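Long-range contacts in ORF 37 (Human herpesvirus 8 type M, PDB 3FHD), which cuts single- and double-stranded DNA as an endonuclease and exonuclease, helping to process branched viral DNA intermediates into mature unit-length genomes: residues A[359-364]-A[384-389]; A[422-427]-A[464-469]. One frame throughout, in Å; residues are numbered along the deposited sequence.

Interaction 1: A[359-364]-A[384-389]; sequences TTESDV and KANLFV
S362 and A385 form an antiparallel hydrogen-bonded pair where strand 362-367 meets strand 379-389, a partly buried sheet contact away from the metal site. A385 N gives a fairly straight bond to S362 O (2.9 Å, 163°), while the return bond from S362 N to A385 O is more bent, at 138°. A385 O also accepts from L387 N across the inverse gamma turn centred on N386. The turn brings L387 O to S362, whose OG donates to it at 2.8 Å from above the carbonyl plane; OG is also hydrogen-bonded to T462 OG1 of strand 455-464. Water 1 links the same L387 O to T360 O. On the face of S362 and A385, V364 CG2 packs on A385 CB (3.8 Å), with L299 of helix 296-303 beside both. On the other face, K384 bends at chi2 (-62°) and runs alongside D363; K384 NZ lies 3.0 Å from D363 OD1, a salt bridge whose hydrogen bond is weak. R382 shares that carboxylate. F388 turns its ring edge to T360 O, 3.5 Å from F388 CE1. S362 N, S362 OG and water 1 thus bridge the segments, while L387 N holds the turn that presents L387 O to S362.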
loop_
_atom_site.group_PDB
_atom_site.type_symbol
_atom_site.label_atom_id
_atom_site.label_comp_id
_atom_site.label_asym_id
_atom_site.label_seq_id
_atom_site.Cartn_x
_atom_site.Cartn_y
_atom_site.Cartn_z
ATOM N N THR A 359 6.569 3.570 23.051
ATOM C CA THR A 359 6.174 4.756 23.853
ATOM C C THR A 359 4.743 5.274 23.594
ATOM O O THR A 359 3.930 5.331 24.525
ATOM C CB THR A 359 7.178 5.927 23.659
ATOM O OG1 THR A 359 8.502 5.481 23.969
ATOM C CG2 THR A 359 6.840 7.129 24.573
ATOM N N THR A 360 4.450 5.672 22.347
ATOM C CA THR A 360 3.121 6.196 21.982
ATOM C C THR A 360 2.110 5.064 21.915
ATOM O O THR A 360 2.252 4.139 21.099
ATOM C CB THR A 360 3.120 6.907 20.603
ATOM O OG1 THR A 360 4.329 7.656 20.440
ATOM C CG2 THR A 360 1.902 7.836 20.455
ATOM N N GLU A 361 1.085 5.140 22.761
ATOM C CA GLU A 361 0.067 4.078 22.832
ATOM C C GLU A 361 -0.981 4.109 21.709
ATOM O O GLU A 361 -1.161 5.126 21.036
ATOM C CB GLU A 361 -0.620 4.087 24.206
ATOM C CG GLU A 361 0.340 3.896 25.369
ATOM C CD GLU A 361 -0.379 3.875 26.704
ATOM O OE1 GLU A 361 -1.126 4.834 26.981
ATOM O OE2 GLU A 361 -0.200 2.904 27.468
ATOM N N SER A 362 -1.657 2.973 21.513
ATOM C CA SER A 362 -2.763 2.853 20.555
ATOM C C SER A 362 -4.024 3.554 21.071
ATOM O O SER A 362 -4.270 3.577 22.269
ATOM C CB SER A 362 -3.088 1.385 20.312
ATOM O OG SER A 362 -2.113 0.754 19.513
ATOM N N ASP A 363 -4.812 4.134 20.169
ATOM C CA ASP A 363 -6.132 4.646 20.520
ATOM C C ASP A 363 -7.169 3.579 20.210
ATOM O O ASP A 363 -7.185 3.044 19.097
ATOM C CB ASP A 363 -6.461 5.906 19.724
ATOM C CG ASP A 363 -5.598 7.097 20.127
ATOM O OD1 ASP A 363 -5.523 7.393 21.325
ATOM O OD2 ASP A 363 -4.996 7.742 19.246
ATOM N N VAL A 364 -8.037 3.275 21.177
ATOM C CA VAL A 364 -9.129 2.329 20.917
ATOM C C VAL A 364 -10.471 3.070 20.866
ATOM O O VAL A 364 -10.769 3.818 21.761
ATOM C CB VAL A 364 -9.171 1.208 21.979
ATOM C CG1 VAL A 364 -10.327 0.252 21.688
ATOM C CG2 VAL A 364 -7.834 0.467 22.002
ATOM N N LYS A 384 -6.860 4.821 25.712
ATOM C CA LYS A 384 -5.495 4.413 25.318
ATOM C C LYS A 384 -5.201 2.950 25.693
ATOM O O LYS A 384 -5.615 2.472 26.755
ATOM C CB LYS A 384 -4.440 5.306 25.993
ATOM C CG LYS A 384 -4.503 6.777 25.658
ATOM C CD LYS A 384 -4.282 7.028 24.181
ATOM C CE LYS A 384 -4.202 8.517 23.904
ATOM N NZ LYS A 384 -3.306 8.800 22.734
ATOM N N ALA A 385 -4.472 2.246 24.834
ATOM C CA ALA A 385 -4.045 0.882 25.148
ATOM C C ALA A 385 -2.551 0.736 24.863
ATOM O O ALA A 385 -2.093 1.101 23.768
ATOM C CB ALA A 385 -4.872 -0.155 24.363
ATOM N N ASN A 386 -1.793 0.235 25.845
ATOM C CA ASN A 386 -0.358 -0.022 25.654
ATOM C C ASN A 386 -0.123 -1.245 24.763
ATOM O O ASN A 386 0.433 -2.267 25.169
ATOM C CB ASN A 386 0.442 -0.076 26.978
ATOM C CG ASN A 386 -0.195 -0.976 28.043
ATOM O OD1 ASN A 386 -1.391 -1.305 27.996
ATOM N ND2 ASN A 386 0.617 -1.377 29.017
ATOM N N LEU A 387 -0.615 -1.119 23.539
ATOM C CA LEU A 387 -0.418 -2.102 22.502
ATOM C C LEU A 387 0.357 -1.390 21.409
ATOM O O LEU A 387 0.036 -0.250 21.068
ATOM C CB LEU A 387 -1.770 -2.598 21.979
ATOM C CG LEU A 387 -2.632 -3.468 22.915
ATOM C CD1 LEU A 387 -3.785 -4.035 22.156
ATOM C CD2 LEU A 387 -1.827 -4.598 23.577
ATOM N N PHE A 388 1.364 -2.064 20.861
ATOM C CA PHE A 388 2.329 -1.441 19.933
ATOM C C PHE A 388 2.503 -2.295 18.696
ATOM O O PHE A 388 2.241 -3.495 18.741
ATOM C CB PHE A 388 3.713 -1.289 20.604
ATOM C CG PHE A 388 3.684 -0.517 21.884
ATOM C CD1 PHE A 388 3.599 0.874 21.878
ATOM C CD2 PHE A 388 3.703 -1.184 23.105
ATOM C CE1 PHE A 388 3.543 1.599 23.092
ATOM C CE2 PHE A 388 3.658 -0.464 24.326
ATOM C CZ PHE A 388 3.570 0.919 24.306
ATOM N N VAL A 389 2.987 -1.689 17.608
ATOM C CA VAL A 389 3.245 -2.450 16.374
ATOM C C VAL A 389 4.299 -3.524 16.642
ATOM O O VAL A 389 5.246 -3.288 17.393
ATOM C CB VAL A 389 3.697 -1.539 15.193
ATOM C CG1 VAL A 389 5.073 -0.919 15.475
ATOM C CG2 VAL A 389 3.686 -2.347 13.868
HETATM O O HOH W 1 1.115 1.856 19.913
HETATM O O HOH W 2 -1.192 7.693 22.033
#

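Interaction 2: A[422-427]-A[464-469]; sequences PKYYIA and VYFPRG
Y424 reaches from strand 423-432 toward F466, which lies in the link between strand 455-464 and helix 468-489. Y424 CB passes 3.8 Å from V464 O, and chi1 of -55° places the ring where it meets F466. Farther out, Y424 CG lies 4.2 Å and Y424 CD2 4.0 Å from F466 CE2. The two side chains cross at about a right angle: F466 directs its edge toward the Y424 face in an offset edge-to-face pair, with planes 61° apart and centroids separated by 6.0 Å. At the tip, the phenol OH is hydrogen-bonded to E407 of helix 394-412. Between the backbones, V464 N donates to Y424 O at 3.0 Å, and water 3 joins Y424 N to V464 O. A direct bond and a water-mediated one therefore connect the two backbones at this point. I426, farther along the strand, lays CD1 4.0 Å from V464 CG2, and its side chain is about 5 Å from that of E266, a magnesium ligand. Helix 394-412 covers the aromatic pair through S403, while F396 meets both V464 and F466. Strand 262-269, which carries E266, borders 423-432 through backbone bonds to K423 and Y425, and Y425 stacks on Y265.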
loop_
_atom_site.group_PDB
_atom_site.type_symbol
_atom_site.label_atom_id
_atom_site.label_comp_id
_atom_site.label_asym_id
_atom_site.label_seq_id
_atom_site.Cartn_x
_atom_site.Cartn_y
_atom_site.Cartn_z
ATOM N N PRO A 422 5.627 13.388 8.124
ATOM C CA PRO A 422 4.322 12.737 8.277
ATOM C C PRO A 422 4.321 11.704 9.415
ATOM O O PRO A 422 5.389 11.283 9.872
ATOM C CB PRO A 422 4.107 12.073 6.923
ATOM C CG PRO A 422 4.995 12.884 5.972
ATOM C CD PRO A 422 6.213 13.162 6.799
ATOM N N LYS A 423 3.126 11.370 9.906
ATOM C CA LYS A 423 2.936 10.301 10.883
ATOM C C LYS A 423 2.150 9.137 10.260
ATOM O O LYS A 423 1.271 9.368 9.424
ATOM C CB LYS A 423 2.222 10.839 12.138
ATOM C CG LYS A 423 2.924 12.002 12.794
ATOM C CD LYS A 423 4.121 11.567 13.629
ATOM C CE LYS A 423 4.807 12.760 14.308
ATOM N NZ LYS A 423 5.518 13.705 13.341
ATOM N N TYR A 424 2.497 7.913 10.669
ATOM C CA TYR A 424 1.984 6.641 10.085
ATOM C C TYR A 424 1.252 5.821 11.128
ATOM O O TYR A 424 1.612 5.835 12.325
ATOM C CB TYR A 424 3.120 5.820 9.445
ATOM C CG TYR A 424 3.853 6.649 8.429
ATOM C CD1 TYR A 424 3.351 6.795 7.118
ATOM C CD2 TYR A 424 4.998 7.379 8.810
ATOM C CE1 TYR A 424 4.012 7.634 6.211
ATOM C CE2 TYR A 424 5.665 8.206 7.902
ATOM C CZ TYR A 424 5.165 8.341 6.622
ATOM O OH TYR A 424 5.852 9.162 5.744
ATOM N N TYR A 425 0.215 5.122 10.682
ATOM C CA TYR A 425 -0.648 4.334 11.575
ATOM C C TYR A 425 -1.145 3.080 10.882
ATOM O O TYR A 425 -1.293 3.038 9.645
ATOM C CB TYR A 425 -1.885 5.140 11.990
ATOM C CG TYR A 425 -1.580 6.507 12.588
ATOM C CD1 TYR A 425 -1.364 6.668 13.961
ATOM C CD2 TYR A 425 -1.499 7.621 11.770
ATOM C CE1 TYR A 425 -1.076 7.946 14.503
ATOM C CE2 TYR A 425 -1.220 8.873 12.272
ATOM C CZ TYR A 425 -1.009 9.041 13.637
ATOM O OH TYR A 425 -0.729 10.312 14.088
ATOM N N ILE A 426 -1.401 2.049 11.688
ATOM C CA ILE A 426 -2.219 0.944 11.236
ATOM C C ILE A 426 -3.581 1.110 11.897
ATOM O O ILE A 426 -3.674 1.238 13.124
ATOM C CB ILE A 426 -1.610 -0.408 11.580
ATOM C CG1 ILE A 426 -0.295 -0.611 10.805
ATOM C CG2 ILE A 426 -2.606 -1.552 11.278
ATOM C CD1 ILE A 426 0.638 -1.667 11.456
ATOM N N ALA A 427 -4.624 1.128 11.057
ATOM C CA ALA A 427 -6.012 1.226 11.514
ATOM C C ALA A 427 -6.682 -0.146 11.374
ATOM O O ALA A 427 -6.921 -0.600 10.272
ATOM C CB ALA A 427 -6.755 2.244 10.704
ATOM N N VAL A 464 3.171 3.984 14.042
ATOM C CA VAL A 464 4.349 3.246 13.578
ATOM C C VAL A 464 5.462 4.278 13.287
ATOM O O VAL A 464 5.247 5.217 12.546
ATOM C CB VAL A 464 4.091 2.415 12.267
ATOM C CG1 VAL A 464 5.275 1.445 12.023
ATOM C CG2 VAL A 464 2.773 1.592 12.336
ATOM N N TYR A 465 6.626 4.090 13.905
ATOM C CA TYR A 465 7.800 4.955 13.704
ATOM C C TYR A 465 8.932 4.171 13.039
ATOM O O TYR A 465 9.050 2.966 13.271
ATOM C CB TYR A 465 8.259 5.559 15.036
ATOM C CG TYR A 465 7.165 6.315 15.785
ATOM C CD1 TYR A 465 6.914 7.662 15.528
ATOM C CD2 TYR A 465 6.380 5.673 16.739
ATOM C CE1 TYR A 465 5.898 8.353 16.226
ATOM C CE2 TYR A 465 5.365 6.338 17.419
ATOM C CZ TYR A 465 5.130 7.680 17.162
ATOM O OH TYR A 465 4.131 8.348 17.863
ATOM N N PHE A 466 9.753 4.852 12.219
ATOM C CA PHE A 466 10.820 4.202 11.424
ATOM C C PHE A 466 12.191 4.880 11.591
ATOM O O PHE A 466 12.440 5.954 11.000
ATOM C CB PHE A 466 10.461 4.119 9.927
ATOM C CG PHE A 466 9.120 3.508 9.658
ATOM C CD1 PHE A 466 8.942 2.135 9.757
ATOM C CD2 PHE A 466 8.030 4.320 9.331
ATOM C CE1 PHE A 466 7.674 1.583 9.541
ATOM C CE2 PHE A 466 6.779 3.783 9.102
ATOM C CZ PHE A 466 6.595 2.417 9.229
ATOM N N PRO A 467 13.101 4.247 12.370
ATOM C CA PRO A 467 14.461 4.786 12.511
ATOM C C PRO A 467 15.129 4.860 11.133
ATOM O O PRO A 467 14.874 4.004 10.283
ATOM C CB PRO A 467 15.169 3.764 13.415
ATOM C CG PRO A 467 14.072 2.946 14.044
ATOM C CD PRO A 467 12.932 2.960 13.072
ATOM N N ARG A 468 15.959 5.877 10.909
ATOM C CA ARG A 468 16.498 6.138 9.568
ATOM C C ARG A 468 17.454 5.073 9.081
ATOM O O ARG A 468 17.414 4.690 7.907
ATOM C CB ARG A 468 17.203 7.494 9.519
ATOM C CG ARG A 468 16.255 8.635 9.273
ATOM C CD ARG A 468 17.031 9.949 9.287
ATOM N NE ARG A 468 16.267 11.013 9.937
ATOM C CZ ARG A 468 16.806 11.989 10.667
ATOM N NH1 ARG A 468 18.127 12.046 10.857
ATOM N NH2 ARG A 468 16.016 12.903 11.221
ATOM N N GLY A 469 18.342 4.653 9.972
ATOM C CA GLY A 469 19.341 3.649 9.656
ATOM C C GLY A 469 18.658 2.335 9.318
ATOM O O GLY A 469 19.102 1.609 8.422
HETATM O O HOH W 3 4.751 7.869 12.614
#

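How the interactions relate
The two contacts follow one another along the chain, interaction 1 closing before interaction 2 opens, and their centres lie about 14 Å apart. Both belong to the mixed sheet of this PD-(D/E)XK nuclease, where strands 262-269, 423-432, 455-464, 362-367 and 379-389 are consecutive, so the sheet links the metal-binding strand 262-269 to the strands of interaction 1. T360 OG1 and Y465 OH join the pair directly at 2.7 Å, probably through a hydrogen bond. V389 adds packing, V389 CG2 lying 3.9 Å from I426 CD1 and V389 CG1 near V464 CG1. Interaction 2 is the one nearer the magnesium ion, whereas interaction 1 lies away from the metal site.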